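SAM-dependent methyltransferase (Streptococcus pneumoniae, PDB 3KR9) probably transfers a methyl group from S-adenosylmethionine to N1 of adenine 22 in tRNA, as a class I Rossmann-like methyltransferase. Local coordinates at residues Ala55-Asn58 against Val59-His62; Ile31-Val34 against Glu35-Gln38; Gln186-Ala189 against Glu190-Phe194. One frame throughout, in Å; residues are numbered along the deposited sequence.

Interaction 1 of 3, residues Ala55-Asn58 against Val59-His62; sequences AVKN and VEAH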
ATOM      1  N   ALA A  55       8.347 -17.865  -6.861  1.00 16.78           N
ATOM      2  CA  ALA A  55       9.020 -17.313  -5.676  1.00 18.92           C
ATOM      3  C   ALA A  55       9.961 -18.378  -5.114  1.00 18.41           C
ATOM      4  O   ALA A  55      11.090 -18.044  -4.744  1.00 17.88           O
ATOM      5  CB  ALA A  55       7.998 -16.892  -4.598  1.00 18.34           C
ATOM      6  N   VAL A  56       9.501 -19.647  -5.054  1.00 18.62           N
ATOM      7  CA  VAL A  56      10.401 -20.716  -4.548  1.00 18.90           C
ATOM      8  C   VAL A  56      11.700 -20.780  -5.404  1.00 19.30           C
ATOM      9  O   VAL A  56      12.828 -20.810  -4.868  1.00 19.22           O
ATOM     10  CB  VAL A  56       9.742 -22.113  -4.496  1.00 19.28           C
ATOM     11  CG1 VAL A  56      10.763 -23.239  -4.109  1.00 19.36           C
ATOM     12  CG2 VAL A  56       8.564 -22.143  -3.443  1.00 21.12           C
ATOM     13  N   LYS A  57      11.536 -20.766  -6.724  1.00 18.91           N
ATOM     14  CA  LYS A  57      12.706 -20.982  -7.606  1.00 19.55           C
ATOM     15  C   LYS A  57      13.694 -19.799  -7.566  1.00 19.02           C
ATOM     16  O   LYS A  57      14.911 -19.988  -7.618  1.00 18.87           O
ATOM     17  CB  LYS A  57      12.246 -21.221  -9.045  1.00 19.37           C
ATOM     18  CG  LYS A  57      11.395 -22.551  -9.322  1.00 22.34           C
ATOM     19  CD  LYS A  57      12.143 -23.844  -8.926  1.00 27.46           C
ATOM     20  CE  LYS A  57      11.313 -25.182  -9.177  1.00 30.66           C
ATOM     21  NZ  LYS A  57      10.520 -25.220 -10.456  1.00 30.18           N
ATOM     22  N   ASN A  58      13.165 -18.575  -7.582  1.00 18.93           N
ATOM     23  CA  ASN A  58      14.010 -17.404  -7.432  1.00 20.11           C
ATOM     24  C   ASN A  58      14.786 -17.419  -6.138  1.00 20.92           C
ATOM     25  O   ASN A  58      15.962 -17.038  -6.123  1.00 21.88           O
ATOM     26  CB  ASN A  58      13.242 -16.081  -7.650  1.00 20.20           C
ATOM     27  CG  ASN A  58      12.806 -15.920  -9.117  1.00 22.10           C
ATOM     28  OD1 ASN A  58      11.638 -16.085  -9.449  1.00 20.85           O
ATOM     29  ND2 ASN A  58      13.759 -15.637 -10.000  1.00 20.65           N
ATOM     30  N   VAL A  59      14.163 -17.865  -5.057  1.00 19.87           N
ATOM     31  CA  VAL A  59      14.873 -17.838  -3.761  1.00 20.63           C
ATOM     32  C   VAL A  59      15.991 -18.874  -3.820  1.00 20.85           C
ATOM     33  O   VAL A  59      17.120 -18.574  -3.444  1.00 19.73           O
ATOM     34  CB  VAL A  59      13.942 -18.034  -2.539  1.00 19.31           C
ATOM     35  CG1 VAL A  59      14.710 -18.519  -1.296  1.00 18.69           C
ATOM     36  CG2 VAL A  59      13.191 -16.709  -2.259  1.00 18.78           C
ATOM     37  N   GLU A  60      15.653 -20.071  -4.313  1.00 22.06           N
ATOM     38  CA  GLU A  60      16.642 -21.161  -4.522  1.00 23.60           C
ATOM     39  C   GLU A  60      17.787 -20.712  -5.436  1.00 23.41           C
ATOM     40  O   GLU A  60      18.960 -21.003  -5.126  1.00 22.79           O
ATOM     41  CB  GLU A  60      15.978 -22.440  -5.103  1.00 24.46           C
ATOM     42  CG  GLU A  60      14.892 -23.090  -4.194  1.00 30.24           C
ATOM     43  CD  GLU A  60      14.293 -24.434  -4.759  1.00 37.60           C
ATOM     44  OE1 GLU A  60      14.222 -24.632  -5.995  1.00 38.59           O
ATOM     45  OE2 GLU A  60      13.880 -25.294  -3.941  1.00 39.74           O
ATOM     46  N   ALA A  61      17.450 -20.039  -6.559  1.00 21.88           N
ATOM     47  CA  ALA A  61      18.466 -19.523  -7.519  1.00 23.03           C
ATOM     48  C   ALA A  61      19.442 -18.580  -6.871  1.00 23.02           C
ATOM     49  O   ALA A  61      20.621 -18.504  -7.252  1.00 21.80           O
ATOM     50  CB  ALA A  61      17.825 -18.797  -8.725  1.00 21.53           C
ATOM     51  N   HIS A  62      18.923 -17.790  -5.943  1.00 22.19           N
ATOM     52  CA  HIS A  62      19.755 -16.880  -5.223  1.00 21.75           C
ATOM     53  C   HIS A  62      20.461 -17.484  -4.017  1.00 21.07           C
ATOM     54  O   HIS A  62      21.223 -16.804  -3.374  1.00 22.95           O
ATOM     55  CB  HIS A  62      18.957 -15.629  -4.882  1.00 22.20           C
ATOM     56  CG  HIS A  62      18.824 -14.697  -6.041  1.00 20.56           C
ATOM     57  ND1 HIS A  62      17.954 -14.938  -7.083  1.00 18.31           N
ATOM     58  CD2 HIS A  62      19.480 -13.553  -6.353  1.00 19.35           C
ATOM     59  CE1 HIS A  62      18.035 -13.949  -7.962  1.00 17.33           C
ATOM     60  NE2 HIS A  62      18.976 -13.111  -7.556  1.00 21.64           N
TER
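His62 and Asn58 meet through one carbonyl oxygen, a worked example of a helix end tied twice by the same residue. The backbone N of His62 donates to Asn58 O at 3.1 Å, and the ring nitrogen His62 ND1 donates to the same Asn58 O at 3.0 Å. The two donors approach from opposite faces of the carbonyl plane, so the oxygen is clasped between them. With chi1 at -79°, CG of His62 lies beside its own backbone N, and the ring swings back to present ND1 edge-on, Asn58 O lying only 15° out of the imidazole plane. The ND1 bond limits the rotation of the ring, while the backbone N fixes the chain beside it; the arrangement is consistent with a proton on ND1.

The other polar links are the regular i to i+4 bonds of helix 49-61, the straightest being Glu60 N to Val56 O at 3.0 Å. That helix is the crossover of a beta-alpha-beta unit between strands 39-46 and 68-72, a repeating element of the Rossmann-like fold. Ala55, Val56 and Val59 put side chains on strand 68-72, while Asn58 and His62 lean on helix 28-35.

Van der Waals contact between side chains and backbone runs along the flank of the turn. Val56 and Glu60 lie side by side and point the same way, with CG of Glu60 3.1 Å from Val56 O and the carboxylate ending beside the valine, Glu60 OE2 to Val56 CG1 being 3.7 Å. Lys57 runs alongside Glu60 too, its CD 3.7 Å from Glu60 OE1. Their charged ends do not meet: Lys57 NZ stays 5.8 Å from Glu60 OE1, so any attraction is probably mild. Farther round, the methyl CB of Ala61 rests 3.3 Å from Lys57 O.

Interaction 2 of 3, residues Ile31-Val34 against Glu35-Gln38; sequences IELV and ERGQ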
ATOM      1  N   ILE A  31      14.268 -10.908  -1.749  1.00 18.43           N
ATOM      2  CA  ILE A  31      15.580 -11.277  -2.232  1.00 17.93           C
ATOM      3  C   ILE A  31      16.546 -10.083  -2.246  1.00 18.68           C
ATOM      4  O   ILE A  31      17.632 -10.140  -1.660  1.00 19.97           O
ATOM      5  CB  ILE A  31      15.509 -11.963  -3.604  1.00 18.05           C
ATOM      6  CG1 ILE A  31      14.828 -13.335  -3.467  1.00 16.08           C
ATOM      7  CG2 ILE A  31      16.940 -12.029  -4.254  1.00 16.93           C
ATOM      8  CD1 ILE A  31      14.519 -14.055  -4.832  1.00 19.90           C
ATOM      9  N   GLU A  32      16.124  -9.008  -2.872  1.00 18.52           N
ATOM     10  CA  GLU A  32      16.846  -7.789  -2.882  1.00 19.46           C
ATOM     11  C   GLU A  32      17.242  -7.277  -1.479  1.00 19.72           C
ATOM     12  O   GLU A  32      18.390  -6.858  -1.275  1.00 18.73           O
ATOM     13  CB  GLU A  32      15.979  -6.723  -3.547  1.00 20.22           C
ATOM     14  CG  GLU A  32      16.621  -5.349  -3.425  1.00 21.41           C
ATOM     15  CD  GLU A  32      17.938  -5.219  -4.246  1.00 29.41           C
ATOM     16  OE1 GLU A  32      18.163  -6.021  -5.181  1.00 23.78           O
ATOM     17  OE2 GLU A  32      18.700  -4.271  -3.953  1.00 31.88           O
ATOM     18  N   LEU A  33      16.261  -7.213  -0.561  1.00 17.44           N
ATOM     19  CA  LEU A  33      16.464  -6.745   0.791  1.00 17.47           C
ATOM     20  C   LEU A  33      17.461  -7.594   1.574  1.00 18.50           C
ATOM     21  O   LEU A  33      18.260  -7.041   2.382  1.00 18.12           O
ATOM     22  CB  LEU A  33      15.116  -6.609   1.568  1.00 17.59           C
ATOM     23  CG  LEU A  33      14.264  -5.397   1.079  1.00 20.48           C
ATOM     24  CD1 LEU A  33      12.833  -5.379   1.599  1.00 22.58           C
ATOM     25  CD2 LEU A  33      14.921  -4.068   1.424  1.00 24.43           C
ATOM     26  N   VAL A  34      17.461  -8.916   1.355  1.00 18.41           N
ATOM     27  CA  VAL A  34      18.388  -9.747   2.108  1.00 19.11           C
ATOM     28  C   VAL A  34      19.762  -9.577   1.474  1.00 21.15           C
ATOM     29  O   VAL A  34      20.769  -9.490   2.164  1.00 21.44           O
ATOM     30  CB  VAL A  34      18.067 -11.213   2.100  1.00 19.94           C
ATOM     31  CG1 VAL A  34      19.219 -12.020   2.728  1.00 19.54           C
ATOM     32  CG2 VAL A  34      16.691 -11.528   2.847  1.00 20.11           C
ATOM     33  N   GLU A  35      19.787  -9.498   0.154  1.00 21.67           N
ATOM     34  CA  GLU A  35      21.078  -9.442  -0.519  1.00 22.79           C
ATOM     35  C   GLU A  35      21.829  -8.164  -0.108  1.00 24.45           C
ATOM     36  O   GLU A  35      23.057  -8.206   0.055  1.00 24.31           O
ATOM     37  CB  GLU A  35      20.941  -9.615  -2.042  1.00 22.45           C
ATOM     38  CG  GLU A  35      20.543 -11.045  -2.403  1.00 18.32           C
ATOM     39  CD  GLU A  35      20.585 -11.324  -3.885  1.00 19.24           C
ATOM     40  OE1 GLU A  35      20.405 -10.400  -4.689  1.00 21.31           O
ATOM     41  OE2 GLU A  35      20.819 -12.479  -4.227  1.00 16.72           O
ATOM     42  N   ARG A  36      21.115  -7.053   0.095  1.00 24.03           N
ATOM     43  CA  ARG A  36      21.819  -5.809   0.459  1.00 24.93           C
ATOM     44  C   ARG A  36      22.038  -5.601   1.952  1.00 22.65           C
ATOM     45  O   ARG A  36      22.578  -4.600   2.355  1.00 23.87           O
ATOM     46  CB  ARG A  36      21.201  -4.555  -0.194  1.00 26.05           C
ATOM     47  CG  ARG A  36      19.798  -4.271   0.179  1.00 26.75           C
ATOM     48  CD  ARG A  36      19.123  -3.535  -0.997  1.00 29.93           C
ATOM     49  NE  ARG A  36      18.064  -2.692  -0.476  1.00 28.96           N
ATOM     50  CZ  ARG A  36      17.239  -1.925  -1.186  1.00 29.07           C
ATOM     51  NH1 ARG A  36      16.342  -1.206  -0.517  1.00 23.41           N
ATOM     52  NH2 ARG A  36      17.295  -1.876  -2.529  1.00 26.86           N
ATOM     53  N   GLY A  37      21.669  -6.576   2.751  1.00 23.14           N
ATOM     54  CA  GLY A  37      22.000  -6.601   4.174  1.00 22.35           C
ATOM     55  C   GLY A  37      20.998  -5.766   4.926  1.00 22.50           C
ATOM     56  O   GLY A  37      21.243  -5.365   6.075  1.00 23.73           O
ATOM     57  N   GLN A  38      19.849  -5.505   4.308  1.00 21.04           N
ATOM     58  CA  GLN A  38      18.870  -4.582   4.920  1.00 20.56           C
ATOM     59  C   GLN A  38      17.941  -5.274   5.933  1.00 20.98           C
ATOM     60  O   GLN A  38      17.490  -4.677   6.923  1.00 22.28           O
ATOM     61  CB  GLN A  38      18.099  -3.792   3.833  1.00 18.42           C
ATOM     62  CG  GLN A  38      17.054  -2.854   4.421  1.00 19.11           C
ATOM     63  CD  GLN A  38      16.518  -1.887   3.416  1.00 18.68           C
ATOM     64  OE1 GLN A  38      17.134  -1.631   2.351  1.00 21.19           O
ATOM     65  NE2 GLN A  38      15.344  -1.361   3.697  1.00 18.71           N
TER
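Glu32 and Arg36, one helical turn apart, are joined by a salt bridge that is also a hydrogen bond: Arg36 NH2 donates to Glu32 OE2 at 3.1 Å. The carboxylate and guanidinium planes stand 84° apart, and the oxygen is used on its anti side, 23° out of the carboxylate plane. Glu32 bends at chi2 to bring OE2 over, where it also lies close to CD of the arginine.

On the far side of the same guanidinium, NE and NH1 of Arg36 grip Gln38 OE1 side-on, both nitrogens reaching the oxygen from one face of the amide plane; the NH1 bond is 3.0 Å. Arg36 CG takes the crowded position between backbone N and carbonyl carbon, from which the chain extends back over the helix end, between Glu32 and Gln38. Methyl CD2 of Leu33 comes obliquely against this pair, 3.4 Å from Gln38 CD. Along another flank, Glu35 runs beside Ile31, with Ile31 CG2 3.7 Å from Glu35 CD.

The next shell fixes these groups. Arg36 NH2 has a second carboxylate in Glu7, and Gln38 NE2 donates to the carbonyls of Val13 and Ala10, so the amide is held at both its oxygen and its nitrogen. Leu33 and Val34 pack on Ile39 of the following strand.

The backbone sets the path of the chain. Gln38 N bonds to Leu33 O at 2.9 Å, nearly along the carbonyl axis, whereas Gly37 N meets Val34 O at 3.1 Å from above the carbonyl plane. Between these bonds Gly37 adopts positive phi (83°), which favours glycine. This is a Schellman motif, here ending helix 28-35 and turning the chain into strand 39-46 of the Rossmann-like sheet.

Interaction 3 of 3, residues Gln186-Ala189 against Glu190-Phe194; sequences QKEA and EKLEF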
ATOM      1  N   GLN A 186      -4.748  16.877 -10.375  1.00 27.77           N
ATOM      2  CA  GLN A 186      -5.061  17.688 -11.538  1.00 30.14           C
ATOM      3  C   GLN A 186      -5.660  16.812 -12.621  1.00 30.12           C
ATOM      4  O   GLN A 186      -6.647  17.173 -13.243  1.00 29.99           O
ATOM      5  CB  GLN A 186      -3.769  18.332 -12.054  1.00 30.98           C
ATOM      6  CG  GLN A 186      -3.885  19.781 -12.485  1.00 37.09           C
ATOM      7  CD  GLN A 186      -3.486  20.751 -11.376  1.00 44.62           C
ATOM      8  OE1 GLN A 186      -2.577  21.595 -11.536  1.00 44.69           O
ATOM      9  NE2 GLN A 186      -4.154  20.627 -10.231  1.00 48.22           N
ATOM     10  N   LYS A 187      -5.076  15.645 -12.854  1.00 30.64           N
ATOM     11  CA  LYS A 187      -5.600  14.770 -13.893  1.00 32.79           C
ATOM     12  C   LYS A 187      -6.973  14.253 -13.444  1.00 32.53           C
ATOM     13  O   LYS A 187      -7.935  14.179 -14.227  1.00 32.37           O
ATOM     14  CB  LYS A 187      -4.606  13.629 -14.230  1.00 33.69           C
ATOM     15  CG  LYS A 187      -4.693  13.114 -15.680  1.00 39.03           C
ATOM     16  CD  LYS A 187      -3.907  11.802 -15.883  1.00 44.33           C
ATOM     17  CE  LYS A 187      -4.227  11.128 -17.244  1.00 46.61           C
ATOM     18  NZ  LYS A 187      -3.413  11.709 -18.385  1.00 48.00           N
ATOM     19  N   GLU A 188      -7.094  13.961 -12.152  1.00 32.10           N
ATOM     20  CA  GLU A 188      -8.389  13.522 -11.655  1.00 31.81           C
ATOM     21  C   GLU A 188      -9.441  14.637 -11.720  1.00 30.98           C
ATOM     22  O   GLU A 188     -10.606  14.370 -11.992  1.00 29.62           O
ATOM     23  CB  GLU A 188      -8.283  12.947 -10.243  1.00 31.86           C
ATOM     24  CG  GLU A 188      -9.591  12.375  -9.763  1.00 34.79           C
ATOM     25  CD  GLU A 188     -10.072  11.154 -10.571  1.00 38.11           C
ATOM     26  OE1 GLU A 188      -9.231  10.432 -11.134  1.00 39.56           O
ATOM     27  OE2 GLU A 188     -11.302  10.914 -10.614  1.00 37.71           O
ATOM     28  N   ALA A 189      -9.044  15.871 -11.432  1.00 30.67           N
ATOM     29  CA  ALA A 189      -9.966  17.008 -11.600  1.00 32.17           C
ATOM     30  C   ALA A 189     -10.505  17.097 -13.044  1.00 33.29           C
ATOM     31  O   ALA A 189     -11.719  17.165 -13.265  1.00 33.20           O
ATOM     32  CB  ALA A 189      -9.283  18.278 -11.231  1.00 32.21           C
ATOM     33  N   GLU A 190      -9.617  17.050 -14.036  1.00 34.60           N
ATOM     34  CA  GLU A 190     -10.104  17.108 -15.414  1.00 36.00           C
ATOM     35  C   GLU A 190     -10.991  15.935 -15.794  1.00 36.24           C
ATOM     36  O   GLU A 190     -11.991  16.122 -16.487  1.00 34.48           O
ATOM     37  CB  GLU A 190      -8.996  17.362 -16.436  1.00 36.72           C
ATOM     38  CG  GLU A 190      -7.980  16.297 -16.586  1.00 40.38           C
ATOM     39  CD  GLU A 190      -6.644  16.889 -17.035  1.00 45.23           C
ATOM     40  OE1 GLU A 190      -6.266  17.962 -16.492  1.00 48.34           O
ATOM     41  OE2 GLU A 190      -5.986  16.296 -17.927  1.00 45.48           O
ATOM     42  N   LYS A 191     -10.673  14.727 -15.322  1.00 36.71           N
ATOM     43  CA  LYS A 191     -11.613  13.627 -15.537  1.00 37.89           C
ATOM     44  C   LYS A 191     -12.993  13.993 -14.992  1.00 38.21           C
ATOM     45  O   LYS A 191     -14.003  13.848 -15.692  1.00 38.83           O
ATOM     46  CB  LYS A 191     -11.135  12.303 -14.921  1.00 37.64           C
ATOM     47  CG  LYS A 191     -10.055  11.609 -15.718  1.00 39.86           C
ATOM     48  CD  LYS A 191      -9.749  10.232 -15.108  1.00 40.91           C
ATOM     49  CE  LYS A 191      -8.266   9.922 -15.154  1.00 44.00           C
ATOM     50  NZ  LYS A 191      -7.988   8.616 -14.453  1.00 44.83           N
ATOM     51  N   LEU A 192     -13.044  14.442 -13.742  1.00 38.71           N
ATOM     52  CA  LEU A 192     -14.312  14.823 -13.122  1.00 39.87           C
ATOM     53  C   LEU A 192     -14.982  15.954 -13.889  1.00 41.63           C
ATOM     54  O   LEU A 192     -16.204  15.968 -14.068  1.00 42.15           O
ATOM     55  CB  LEU A 192     -14.103  15.239 -11.671  1.00 39.04           C
ATOM     56  CG  LEU A 192     -13.570  14.131 -10.759  1.00 37.74           C
ATOM     57  CD1 LEU A 192     -12.935  14.762  -9.550  1.00 36.95           C
ATOM     58  CD2 LEU A 192     -14.714  13.227 -10.368  1.00 37.87           C
ATOM     59  N   GLU A 193     -14.188  16.910 -14.342  1.00 43.46           N
ATOM     60  CA  GLU A 193     -14.764  18.044 -15.050  1.00 45.40           C
ATOM     61  C   GLU A 193     -15.340  17.628 -16.397  1.00 46.18           C
ATOM     62  O   GLU A 193     -16.314  18.205 -16.869  1.00 46.53           O
ATOM     63  CB  GLU A 193     -13.766  19.208 -15.140  1.00 45.13           C
ATOM     64  CG  GLU A 193     -13.901  20.106 -13.923  1.00 47.29           C
ATOM     65  CD  GLU A 193     -12.851  21.187 -13.828  1.00 51.60           C
ATOM     66  OE1 GLU A 193     -13.149  22.222 -13.180  1.00 52.76           O
ATOM     67  OE2 GLU A 193     -11.735  20.997 -14.369  1.00 52.82           O
ATOM     68  N   PHE A 194     -14.768  16.592 -16.989  1.00 47.52           N
ATOM     69  CA  PHE A 194     -15.277  16.090 -18.245  1.00 49.26           C
ATOM     70  C   PHE A 194     -16.571  15.303 -18.031  1.00 50.37           C
ATOM     71  O   PHE A 194     -17.535  15.460 -18.791  1.00 51.13           O
ATOM     72  CB  PHE A 194     -14.233  15.224 -18.943  1.00 49.13           C
ATOM     73  CG  PHE A 194     -14.663  14.744 -20.288  1.00 51.44           C
ATOM     74  CD1 PHE A 194     -14.223  15.386 -21.445  1.00 53.40           C
ATOM     75  CD2 PHE A 194     -15.531  13.658 -20.408  1.00 53.23           C
ATOM     76  CE1 PHE A 194     -14.638  14.947 -22.704  1.00 52.96           C
ATOM     77  CE2 PHE A 194     -15.952  13.217 -21.658  1.00 53.32           C
ATOM     78  CZ  PHE A 194     -15.499  13.864 -22.810  1.00 53.63           C
TER
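Ala189 O receives the backbone N of Glu193 at 2.7 Å, the shortest of four successive i to i+4 bonds; the one from Leu192 N to Glu188 O, at 3.0 Å, is straighter, with an N-H...O angle of 169°. Among the side chains, Glu188 and Lys191 cross at about a right angle and form a long salt bridge, OE1 of Glu188 lying 4.0 Å from NZ of Lys191. At that spacing the attraction is probably modest.

The turn belongs to helix 179-198, which pairs with helix 204-221 through a short connection to make a helical hairpin. Glu193 OE1 bridges across to Lys218 of the partner helix, and Leu192 packs against Ile214 and Ile217 there.

Leu192 also leans back on its own turn: with CG beside the backbone N (chi1 -63°), its CD1 lies 3.4 Å from Glu188 O, while Glu188 OE2 flanks the branch at 3.9 Å from Leu192 CG. Around the helix, the first torsion of Glu190 (chi1 66°) turns its CG to 3.2 Å from Lys187 O, and the rest of the chain runs on extended; its carboxylate stops short of the amine, Lys187 NZ being 5.3 Å from Glu190 OE2.

How the interactions relate
Along the chain the order is interaction 2, interaction 1, interaction 3. The first two are neighbours in the Rossmann-like part, their centres about 14 Å apart: helices 28-35 and 49-61 flank strand 39-46 in sequence, and they touch directly where Ile31 CD1 lies 3.6 Å from Asn58 O and Ile31 CG2 lies 3.6 Å from His62 CD2. Each lies at the C-terminal end of a helix that packs beside the parallel strands. Interaction 3 sits across the centre of the chain, about 44 Å from interaction 1 and 41 Å from interaction 2 between centres, in the C-terminal helical hairpin. The set therefore samples both the methyltransferase core and its helical extension.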